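PDB 2Q02: putative cytoplasmic protein from Salmonella typhimurium LT2, which is of unknown function but binds zinc and, as a member of the xylose isomerase-like TIM-barrel family, may act as an isomerase. Local coordinates for residues V73-F76 / E82-K85; K85-L90 / S126-R131; E120-L125 / S163-L168. All blocks are in the same frame, centred on the assembly; numbering follows the deposited sequence.

Contact 1: residues V73-F76 / E82-K85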
ATOM      1  N   VAL A  73       5.752   5.387   6.517  1.00 46.41           N
ATOM      2  CA  VAL A  73       6.013   6.602   7.271  1.00 45.57           C
ATOM      3  C   VAL A  73       4.704   7.307   7.571  1.00 45.87           C
ATOM      4  O   VAL A  73       3.907   7.531   6.657  1.00 46.24           O
ATOM      5  CB  VAL A  73       6.808   7.621   6.488  1.00 45.54           C
ATOM      6  CG1 VAL A  73       7.047   8.882   7.377  1.00 47.81           C
ATOM      7  CG2 VAL A  73       8.104   7.026   5.989  1.00 47.20           C
ATOM      8  N   TYR A  74       4.512   7.725   8.823  1.00 45.88           N
ATOM      9  CA  TYR A  74       3.368   8.573   9.199  1.00 45.67           C
ATOM     10  C   TYR A  74       3.761   9.556  10.314  1.00 46.00           C
ATOM     11  O   TYR A  74       4.468   9.167  11.240  1.00 45.88           O
ATOM     12  CB  TYR A  74       2.149   7.715   9.622  1.00 45.56           C
ATOM     13  CG  TYR A  74       0.979   8.545  10.173  1.00 46.03           C
ATOM     14  CD1 TYR A  74       0.018   9.072   9.314  1.00 42.00           C
ATOM     15  CD2 TYR A  74       0.860   8.824  11.538  1.00 42.00           C
ATOM     16  CE1 TYR A  74      -1.023   9.850   9.777  1.00 42.55           C
ATOM     17  CE2 TYR A  74      -0.174   9.615  12.011  1.00 43.73           C
ATOM     18  CZ  TYR A  74      -1.113  10.129  11.110  1.00 45.90           C
ATOM     19  OH  TYR A  74      -2.160  10.918  11.511  1.00 45.35           O
ATOM     20  N   PRO A  75       3.349  10.846  10.214  1.00 46.61           N
ATOM     21  CA  PRO A  75       2.786  11.587   9.071  1.00 46.39           C
ATOM     22  C   PRO A  75       3.872  12.282   8.245  1.00 45.66           C
ATOM     23  O   PRO A  75       4.561  13.164   8.747  1.00 45.67           O
ATOM     24  CB  PRO A  75       1.848  12.600   9.747  1.00 45.50           C
ATOM     25  CG  PRO A  75       2.482  12.868  11.093  1.00 45.41           C
ATOM     26  CD  PRO A  75       3.409  11.706  11.414  1.00 47.01           C
ATOM     27  N   PHE A  76       4.004  11.904   6.978  1.00 45.19           N
ATOM     28  CA  PHE A  76       5.105  12.431   6.123  1.00 46.36           C
ATOM     29  C   PHE A  76       4.997  13.935   5.955  1.00 46.46           C
ATOM     30  O   PHE A  76       5.960  14.655   5.695  1.00 46.87           O
ATOM     31  CB  PHE A  76       5.132  11.734   4.743  1.00 46.03           C
ATOM     32  CG  PHE A  76       4.235  12.360   3.699  1.00 44.30           C
ATOM     33  CD1 PHE A  76       4.705  13.373   2.879  1.00 45.23           C
ATOM     34  CD2 PHE A  76       2.941  11.881   3.493  1.00 48.24           C
ATOM     35  CE1 PHE A  76       3.884  13.928   1.886  1.00 47.61           C
ATOM     36  CE2 PHE A  76       2.115  12.418   2.501  1.00 47.32           C
ATOM     37  CZ  PHE A  76       2.594  13.452   1.703  1.00 48.57           C
ATOM     38  N   GLU A  82      11.605  14.509  14.758  1.00 57.03           N
ATOM     39  CA  GLU A  82      11.294  13.147  15.219  1.00 56.32           C
ATOM     40  C   GLU A  82      10.851  12.293  14.031  1.00 54.41           C
ATOM     41  O   GLU A  82      11.309  11.166  13.874  1.00 55.47           O
ATOM     42  CB  GLU A  82      10.212  13.140  16.320  1.00 56.35           C
ATOM     43  N   VAL A  83       9.968  12.844  13.199  1.00 51.75           N
ATOM     44  CA  VAL A  83       9.499  12.167  11.988  1.00 50.78           C
ATOM     45  C   VAL A  83      10.644  11.867  10.981  1.00 49.87           C
ATOM     46  O   VAL A  83      10.611  10.862  10.254  1.00 49.03           O
ATOM     47  CB  VAL A  83       8.360  12.981  11.284  1.00 50.91           C
ATOM     48  CG1 VAL A  83       7.900  12.290   9.987  1.00 51.14           C
ATOM     49  CG2 VAL A  83       7.170  13.140  12.208  1.00 50.21           C
ATOM     50  N   VAL A  84      11.639  12.744  10.934  1.00 47.14           N
ATOM     51  CA  VAL A  84      12.782  12.526  10.088  1.00 45.95           C
ATOM     52  C   VAL A  84      13.585  11.316  10.621  1.00 44.60           C
ATOM     53  O   VAL A  84      13.927  10.431   9.860  1.00 43.60           O
ATOM     54  CB  VAL A  84      13.628  13.816   9.965  1.00 46.21           C
ATOM     55  CG1 VAL A  84      14.901  13.565   9.148  1.00 43.91           C
ATOM     56  CG2 VAL A  84      12.803  14.943   9.320  1.00 43.31           C
ATOM     57  N   LYS A  85      13.862  11.259  11.921  1.00 45.97           N
ATOM     58  CA  LYS A  85      14.534  10.085  12.504  1.00 47.20           C
ATOM     59  C   LYS A  85      13.737   8.819  12.237  1.00 47.44           C
ATOM     60  O   LYS A  85      14.284   7.804  11.829  1.00 47.18           O
ATOM     61  CB  LYS A  85      14.742  10.230  14.017  1.00 48.24           C
ATOM     62  CG  LYS A  85      16.067  10.889  14.429  1.00 50.59           C
TER
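Pro75 touches Val83 with CD, and its CB lies over one face of the flat Tyr74 ring, 3.9 Å above the plane and over the ring centre. The peptide bond between Tyr74 and Pro75 is cis, and an aromatic ring laid against the proline that follows it is a familiar feature of such bonds. Tyr74 itself turns away from the helix, and its OH is hydrogen-bonded to Asn108 N.

Val83 does the work from the helical side, its two methyls spread over different parts of the loop. CG2 meets Pro75 CD at 4.1 Å, the two side chains crossing at a slant. CG1, anti to the backbone N (chi1 178°), lies 3.7 Å from the carbonyl oxygen Pro75 O and 4.4 Å from Val73 CG1. The interaction is therefore one of van der Waals contact, with a single branched residue fitted against the bend of the loop.

Behind the loop, Phe76 points the other way and packs on Thr118, Ile122 and Leu125 of helix 115-130, while the backbone of Val73 is hydrogen-bonded to Val103 and Cys105. Residues 73-76 thus leave the end of strand 66-73, and the first turn of helix 81-97 packs back against them. This is the beta-alpha connection at the C-terminal end of the third strand of a TIM barrel, the end at which barrels of this fold carry their active sites.

Contact 2: residues K85-L90 / S126-R131. With ZN (zinc ion), chain F.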
ATOM      1  N   LYS A  85      13.862  11.259  11.921  1.00 45.97           N
ATOM      2  CA  LYS A  85      14.534  10.085  12.504  1.00 47.20           C
ATOM      3  C   LYS A  85      13.737   8.819  12.237  1.00 47.44           C
ATOM      4  O   LYS A  85      14.284   7.804  11.829  1.00 47.18           O
ATOM      5  CB  LYS A  85      14.742  10.230  14.017  1.00 48.24           C
ATOM      6  CG  LYS A  85      16.067  10.889  14.429  1.00 50.59           C
ATOM      7  N   LYS A  86      12.437   8.887  12.462  1.00 49.40           N
ATOM      8  CA  LYS A  86      11.555   7.739  12.237  1.00 50.79           C
ATOM      9  C   LYS A  86      11.612   7.288  10.775  1.00 50.12           C
ATOM     10  O   LYS A  86      11.521   6.087  10.505  1.00 53.01           O
ATOM     11  CB  LYS A  86      10.111   8.088  12.645  1.00 52.32           C
ATOM     12  CG  LYS A  86       9.172   6.907  12.907  1.00 52.95           C
ATOM     13  CD  LYS A  86       7.741   7.391  13.265  1.00 53.26           C
ATOM     14  N   THR A  87      11.767   8.238   9.845  1.00 47.56           N
ATOM     15  CA  THR A  87      11.868   7.925   8.418  1.00 46.94           C
ATOM     16  C   THR A  87      13.243   7.373   8.050  1.00 46.53           C
ATOM     17  O   THR A  87      13.330   6.378   7.324  1.00 46.66           O
ATOM     18  CB  THR A  87      11.567   9.127   7.497  1.00 47.27           C
ATOM     19  OG1 THR A  87      10.263   9.634   7.769  1.00 44.71           O
ATOM     20  CG2 THR A  87      11.618   8.691   6.024  1.00 47.24           C
ATOM     21  N   GLU A  88      14.306   8.005   8.541  1.00 44.50           N
ATOM     22  CA  GLU A  88      15.662   7.480   8.352  1.00 45.58           C
ATOM     23  C   GLU A  88      15.792   6.009   8.823  1.00 45.67           C
ATOM     24  O   GLU A  88      16.480   5.182   8.196  1.00 46.76           O
ATOM     25  CB  GLU A  88      16.679   8.359   9.099  1.00 45.84           C
ATOM     26  CG  GLU A  88      16.820   9.807   8.565  1.00 50.00           C
ATOM     27  CD  GLU A  88      17.808  10.665   9.367  1.00 47.58           C
ATOM     28  OE1 GLU A  88      18.021  10.338  10.556  1.00 55.24           O
ATOM     29  OE2 GLU A  88      18.371  11.648   8.808  1.00 41.07           O
ATOM     30  N   GLY A  89      15.148   5.688   9.945  1.00 44.70           N
ATOM     31  CA  GLY A  89      15.128   4.322  10.456  1.00 43.61           C
ATOM     32  C   GLY A  89      14.456   3.378   9.490  1.00 42.67           C
ATOM     33  O   GLY A  89      14.928   2.276   9.281  1.00 42.71           O
ATOM     34  N   LEU A  90      13.363   3.833   8.891  1.00 44.11           N
ATOM     35  CA  LEU A  90      12.628   3.045   7.911  1.00 44.74           C
ATOM     36  C   LEU A  90      13.328   2.966   6.546  1.00 45.47           C
ATOM     37  O   LEU A  90      13.179   1.961   5.830  1.00 45.23           O
ATOM     38  CB  LEU A  90      11.206   3.574   7.735  1.00 44.87           C
ATOM     39  CG  LEU A  90      10.228   3.230   8.856  1.00 47.72           C
ATOM     40  CD1 LEU A  90       8.986   4.150   8.825  1.00 48.11           C
ATOM     41  CD2 LEU A  90       9.809   1.756   8.799  1.00 50.50           C
ATOM     42  N   SER A 126      12.235  13.670  -0.901  1.00 44.48           N
ATOM     43  CA  SER A 126      12.769  13.166  -2.172  1.00 44.95           C
ATOM     44  C   SER A 126      14.301  13.149  -2.137  1.00 45.49           C
ATOM     45  O   SER A 126      14.946  12.143  -2.463  1.00 44.36           O
ATOM     46  CB  SER A 126      12.230  13.957  -3.360  1.00 43.81           C
ATOM     47  OG  SER A 126      10.851  13.646  -3.519  1.00 45.95           O
ATOM     48  N   ASP A 127      14.868  14.264  -1.687  1.00 46.44           N
ATOM     49  CA  ASP A 127      16.315  14.370  -1.462  1.00 46.17           C
ATOM     50  C   ASP A 127      16.830  13.304  -0.487  1.00 45.67           C
ATOM     51  O   ASP A 127      17.846  12.660  -0.739  1.00 46.23           O
ATOM     52  CB  ASP A 127      16.657  15.751  -0.918  1.00 45.99           C
ATOM     53  CG  ASP A 127      16.448  16.822  -1.933  1.00 49.11           C
ATOM     54  OD1 ASP A 127      16.177  16.436  -3.088  1.00 49.89           O
ATOM     55  OD2 ASP A 127      16.547  18.034  -1.582  1.00 52.13           O
ATOM     56  N   LEU A 128      16.128  13.128   0.625  1.00 44.89           N
ATOM     57  CA  LEU A 128      16.529  12.156   1.639  1.00 44.82           C
ATOM     58  C   LEU A 128      16.474  10.695   1.150  1.00 45.13           C
ATOM     59  O   LEU A 128      17.379   9.900   1.414  1.00 44.10           O
ATOM     60  CB  LEU A 128      15.635  12.305   2.882  1.00 43.83           C
ATOM     61  CG  LEU A 128      15.984  11.386   4.060  1.00 44.62           C
ATOM     62  CD1 LEU A 128      17.355  11.749   4.643  1.00 43.47           C
ATOM     63  CD2 LEU A 128      14.922  11.403   5.126  1.00 45.00           C
ATOM     64  N   PHE A 129      15.383  10.352   0.457  1.00 45.24           N
ATOM     65  CA  PHE A 129      15.193   9.012  -0.123  1.00 44.76           C
ATOM     66  C   PHE A 129      16.288   8.674  -1.146  1.00 44.46           C
ATOM     67  O   PHE A 129      16.750   7.543  -1.204  1.00 43.97           O
ATOM     68  CB  PHE A 129      13.812   8.897  -0.795  1.00 44.80           C
ATOM     69  CG  PHE A 129      12.672   8.522   0.146  1.00 44.17           C
ATOM     70  CD1 PHE A 129      12.473   9.193   1.347  1.00 42.97           C
ATOM     71  CD2 PHE A 129      11.761   7.536  -0.220  1.00 41.39           C
ATOM     72  CE1 PHE A 129      11.430   8.860   2.175  1.00 43.39           C
ATOM     73  CE2 PHE A 129      10.701   7.203   0.604  1.00 39.23           C
ATOM     74  CZ  PHE A 129      10.535   7.849   1.794  1.00 43.41           C
ATOM     75  N   ALA A 130      16.687   9.662  -1.947  1.00 44.56           N
ATOM     76  CA  ALA A 130      17.726   9.494  -2.973  1.00 44.56           C
ATOM     77  C   ALA A 130      19.033   9.020  -2.360  1.00 45.79           C
ATOM     78  O   ALA A 130      19.843   8.289  -2.978  1.00 44.93           O
ATOM     79  CB  ALA A 130      17.971  10.807  -3.694  1.00 42.93           C
ATOM     80  N   ARG A 131      19.230   9.471  -1.132  1.00 46.28           N
ATOM     81  CA  ARG A 131      20.401   9.155  -0.340  1.00 46.06           C
ATOM     82  C   ARG A 131      20.462   7.698   0.124  1.00 45.99           C
ATOM     83  O   ARG A 131      21.511   7.217   0.584  1.00 47.05           O
ATOM     84  CB  ARG A 131      20.378  10.055   0.914  1.00 46.31           C
ATOM     85  CG  ARG A 131      21.703  10.560   1.343  1.00 50.61           C
ATOM     86  CD  ARG A 131      21.643  12.033   1.697  1.00 51.02           C
ATOM     87  NE  ARG A 131      21.613  12.854   0.503  1.00 53.86           N
ATOM     88  CZ  ARG A 131      21.171  14.097   0.473  1.00 52.25           C
ATOM     89  NH1 ARG A 131      20.742  14.679   1.569  1.00 57.95           N
ATOM     90  NH2 ARG A 131      21.143  14.760  -0.654  1.00 53.39           N
TER
HETATM   91 ZN    ZN F 301      15.816  19.562  -2.771  1.00 56.05          ZN
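Thr87 and Glu88 meet Leu128 and Phe129 where two neighbouring outer helices of the TIM barrel, 81-97 and 115-130, run side by side. Their local axes are 11.1 Å apart at closest and their directions differ by 32°, so the helices are near parallel, as successive helices of such a barrel are.

Across the interface the contacts are apolar. With chi1 at -57°, Thr87 OG1 lies beside the backbone N and CG2 is anti to it; CG2 comes within 3.9 Å of Phe129 CE1, the two side chains crossing at about a right angle. Leu128 CD2 touches two neighbours, Thr87 CG2 at 4.4 Å and Glu88 CG at 4.2 Å, so the glutamate contributes its aliphatic part. Further along, the Phe129 ring meets that of Phe165, with the planes at about 55°.

Among the polar groups, Thr87 OG1 is hydrogen-bonded to Val83 O of its own helix; Ser126 OG is hydrogen-bonded to Ile122 O and also to Ser163 OG.

Helix 115-130 also binds a metal, away from helix 81-97. A zinc ion distinct from that of the barrel's four-residue site is held by Asp127 through one oxygen, with OD2 at 2.1 Å and OD1 3.2 Å from the metal.

Contact 3: residues E120-L125 / S163-L168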
ATOM      1  N   GLU A 120       6.799  21.155   0.282  1.00 45.84           N
ATOM      2  CA  GLU A 120       8.077  21.212   0.974  1.00 45.49           C
ATOM      3  C   GLU A 120       8.480  19.854   1.565  1.00 45.23           C
ATOM      4  O   GLU A 120       9.636  19.445   1.485  1.00 45.17           O
ATOM      5  CB  GLU A 120       8.131  22.256   2.096  1.00 46.38           C
ATOM      6  CG  GLU A 120       9.575  22.657   2.459  1.00 48.78           C
ATOM      7  CD  GLU A 120      10.358  23.239   1.246  1.00 54.95           C
ATOM      8  OE1 GLU A 120       9.708  23.858   0.352  1.00 60.62           O
ATOM      9  OE2 GLU A 120      11.608  23.082   1.175  1.00 56.23           O
ATOM     10  N   ALA A 121       7.537  19.144   2.155  1.00 44.28           N
ATOM     11  CA  ALA A 121       7.844  17.815   2.707  1.00 43.96           C
ATOM     12  C   ALA A 121       8.249  16.802   1.622  1.00 44.90           C
ATOM     13  O   ALA A 121       9.150  15.984   1.810  1.00 45.78           O
ATOM     14  CB  ALA A 121       6.658  17.270   3.527  1.00 43.31           C
ATOM     15  N   ILE A 122       7.573  16.849   0.484  1.00 44.95           N
ATOM     16  CA  ILE A 122       7.895  15.967  -0.625  1.00 44.96           C
ATOM     17  C   ILE A 122       9.298  16.274  -1.141  1.00 46.07           C
ATOM     18  O   ILE A 122      10.065  15.330  -1.403  1.00 47.33           O
ATOM     19  CB  ILE A 122       6.852  16.023  -1.769  1.00 44.67           C
ATOM     20  CG1 ILE A 122       5.519  15.431  -1.311  1.00 46.13           C
ATOM     21  CG2 ILE A 122       7.315  15.238  -2.985  1.00 44.85           C
ATOM     22  CD1 ILE A 122       4.369  15.769  -2.242  1.00 46.87           C
ATOM     23  N   LYS A 123       9.643  17.560  -1.278  1.00 45.87           N
ATOM     24  CA  LYS A 123      10.992  17.961  -1.734  1.00 45.36           C
ATOM     25  C   LYS A 123      12.074  17.414  -0.820  1.00 44.61           C
ATOM     26  O   LYS A 123      13.036  16.806  -1.286  1.00 44.26           O
ATOM     27  CB  LYS A 123      11.149  19.496  -1.821  1.00 46.11           C
ATOM     28  CG  LYS A 123      10.463  20.159  -3.036  1.00 44.60           C
ATOM     29  CD  LYS A 123      10.609  21.695  -2.995  1.00 46.79           C
ATOM     30  CE  LYS A 123      10.100  22.384  -4.288  1.00 47.56           C
ATOM     31  NZ  LYS A 123       9.661  23.820  -4.103  1.00 46.54           N
ATOM     32  N   ARG A 124      11.924  17.668   0.480  1.00 45.06           N
ATOM     33  CA  ARG A 124      12.892  17.225   1.488  1.00 45.55           C
ATOM     34  C   ARG A 124      13.022  15.702   1.537  1.00 45.70           C
ATOM     35  O   ARG A 124      14.124  15.154   1.631  1.00 44.91           O
ATOM     36  CB  ARG A 124      12.488  17.730   2.882  1.00 45.41           C
ATOM     37  CG  ARG A 124      13.466  17.252   3.972  1.00 48.00           C
ATOM     38  CD  ARG A 124      13.316  17.983   5.299  1.00 47.93           C
ATOM     39  NE  ARG A 124      14.423  17.640   6.193  1.00 49.78           N
ATOM     40  CZ  ARG A 124      14.427  17.812   7.518  1.00 50.03           C
ATOM     41  NH1 ARG A 124      13.357  18.303   8.153  1.00 47.52           N
ATOM     42  NH2 ARG A 124      15.505  17.458   8.222  1.00 43.63           N
ATOM     43  N   LEU A 125      11.886  15.020   1.509  1.00 45.36           N
ATOM     44  CA  LEU A 125      11.881  13.570   1.519  1.00 45.92           C
ATOM     45  C   LEU A 125      12.418  12.991   0.225  1.00 44.88           C
ATOM     46  O   LEU A 125      12.991  11.923   0.247  1.00 45.27           O
ATOM     47  CB  LEU A 125      10.473  13.004   1.789  1.00 47.13           C
ATOM     48  CG  LEU A 125       9.937  13.168   3.221  1.00 49.38           C
ATOM     49  CD1 LEU A 125       8.435  12.980   3.264  1.00 49.18           C
ATOM     50  CD2 LEU A 125      10.608  12.219   4.186  1.00 46.63           C
ATOM     51  N   SER A 163       9.473  16.010  -7.954  1.00 45.01           N
ATOM     52  CA  SER A 163       9.867  14.765  -7.309  1.00 44.49           C
ATOM     53  C   SER A 163       9.662  13.558  -8.215  1.00 44.70           C
ATOM     54  O   SER A 163       8.727  13.517  -9.007  1.00 44.80           O
ATOM     55  CB  SER A 163       9.031  14.577  -6.044  1.00 45.09           C
ATOM     56  OG  SER A 163       9.049  13.232  -5.571  1.00 45.34           O
ATOM     57  N   PRO A 164      10.510  12.540  -8.081  1.00 44.97           N
ATOM     58  CA  PRO A 164      10.274  11.263  -8.780  1.00 45.46           C
ATOM     59  C   PRO A 164       9.259  10.334  -8.096  1.00 45.40           C
ATOM     60  O   PRO A 164       8.972   9.257  -8.616  1.00 47.39           O
ATOM     61  CB  PRO A 164      11.644  10.583  -8.710  1.00 46.26           C
ATOM     62  CG  PRO A 164      12.202  11.067  -7.389  1.00 43.95           C
ATOM     63  CD  PRO A 164      11.743  12.493  -7.272  1.00 44.24           C
ATOM     64  N   PHE A 165       8.750  10.732  -6.936  1.00 44.57           N
ATOM     65  CA  PHE A 165       7.755   9.951  -6.214  1.00 44.62           C
ATOM     66  C   PHE A 165       6.532   9.684  -7.052  1.00 45.34           C
ATOM     67  O   PHE A 165       6.257  10.397  -8.025  1.00 44.80           O
ATOM     68  CB  PHE A 165       7.296  10.649  -4.922  1.00 45.22           C
ATOM     69  CG  PHE A 165       8.295  10.602  -3.781  1.00 41.44           C
ATOM     70  CD1 PHE A 165       9.589  10.090  -3.941  1.00 43.92           C
ATOM     71  CD2 PHE A 165       7.935  11.105  -2.538  1.00 44.72           C
ATOM     72  CE1 PHE A 165      10.489  10.076  -2.881  1.00 45.41           C
ATOM     73  CE2 PHE A 165       8.820  11.082  -1.473  1.00 42.47           C
ATOM     74  CZ  PHE A 165      10.098  10.557  -1.636  1.00 41.73           C
ATOM     75  N   LYS A 166       5.816   8.616  -6.676  1.00 45.65           N
ATOM     76  CA  LYS A 166       4.566   8.245  -7.326  1.00 45.23           C
ATOM     77  C   LYS A 166       3.448   8.060  -6.297  1.00 45.22           C
ATOM     78  O   LYS A 166       3.683   7.958  -5.101  1.00 44.64           O
ATOM     79  CB  LYS A 166       4.744   6.963  -8.133  1.00 44.49           C
ATOM     80  CG  LYS A 166       5.483   7.130  -9.462  1.00 45.90           C
ATOM     81  CD  LYS A 166       5.807   5.772 -10.068  1.00 44.58           C
ATOM     82  CE  LYS A 166       5.919   5.809 -11.582  1.00 53.95           C
ATOM     83  NZ  LYS A 166       7.283   6.110 -12.093  1.00 51.85           N
ATOM     84  N   VAL A 167       2.222   7.991  -6.777  1.00 45.25           N
ATOM     85  CA  VAL A 167       1.084   7.836  -5.906  1.00 45.61           C
ATOM     86  C   VAL A 167       0.750   6.357  -5.731  1.00 45.87           C
ATOM     87  O   VAL A 167       0.832   5.568  -6.685  1.00 45.18           O
ATOM     88  CB  VAL A 167      -0.156   8.628  -6.460  1.00 46.08           C
ATOM     89  CG1 VAL A 167      -1.470   8.092  -5.909  1.00 45.35           C
ATOM     90  CG2 VAL A 167      -0.010  10.109  -6.156  1.00 49.95           C
ATOM     91  N   LEU A 168       0.385   6.003  -4.496  1.00 45.76           N
ATOM     92  CA  LEU A 168      -0.104   4.687  -4.159  1.00 45.47           C
ATOM     93  C   LEU A 168      -1.646   4.758  -4.089  1.00 45.53           C
ATOM     94  O   LEU A 168      -2.229   5.389  -3.191  1.00 44.10           O
ATOM     95  CB  LEU A 168       0.487   4.262  -2.818  1.00 45.23           C
ATOM     96  CG  LEU A 168       0.409   2.779  -2.511  1.00 47.62           C
ATOM     97  CD1 LEU A 168       1.126   2.503  -1.164  1.00 49.46           C
ATOM     98  CD2 LEU A 168      -1.057   2.250  -2.526  1.00 46.42           C
TER
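Phe165 and Ser163 face Ile122 and Leu125 where an outer helix of the TIM barrel, 115-130, packs over the approach to the sixth strand, 166-170. The Phe165 ring is the larger partner. It comes off the backbone with CG anti to its carbonyl carbon (chi1 -75°), which swings the ring toward the helix, and successive ring atoms meet the helix. CD2 lies 4.2 Å from Ile122 CG2, CE2 is 4.1 Å from Leu125 CB, and CZ comes within 3.7 Å of Leu125 O. The helix therefore presents a methyl, a methylene and a carbonyl oxygen to the ring, the methyl and the carbonyl oxygen approaching obliquely. Leu104 of strand 101-104 also touches the ring, so Phe165 touches both the helix and the barrel strand.

Ile122 lies one turn earlier and also meets Ser163. Its CG2 methyl, held anti to the backbone N, is 3.6 Å from Ser163 CB, so one methyl touches both Ser163 and Phe165. Its other neighbours include Ala161 of helix 151-161 and Phe76, so this isoleucine links the loop ahead of the sixth strand to the helix layer.

Ser163 OG is hydrogen-bonded to Ser126 OG, a hydroxyl that is also hydrogen-bonded to Ile122 O. The same Ser163 oxygen shapes its own loop, for it also accepts a bond from the backbone two residues ahead and so forms an ST turn: Phe165 N to Ser163 OG is 2.9 Å, with an N-H...O angle of 160°.

Overall arrangement
Read from the N terminus, contact 1 closes a short loop, from the end of strand 66-73 to the first turn of helix 81-97. Contact 2 begins at Lys85, the residue on which contact 1 ends, and carries the chain from that helix across strand 101-104 to helix 115-130. Contact 3 starts on this same helix, before contact 2 has closed, and finishes at the approach to strand 166-170, so contacts 2 and 3 cross, while contact 1 is in series with contact 3 and abuts contact 2 at Lys85. Together they illustrate how a TIM barrel is knitted: a local strand-to-helix turn, a helix-to-helix seam, and a join from helix 115-130 to the approach of strand 166-170.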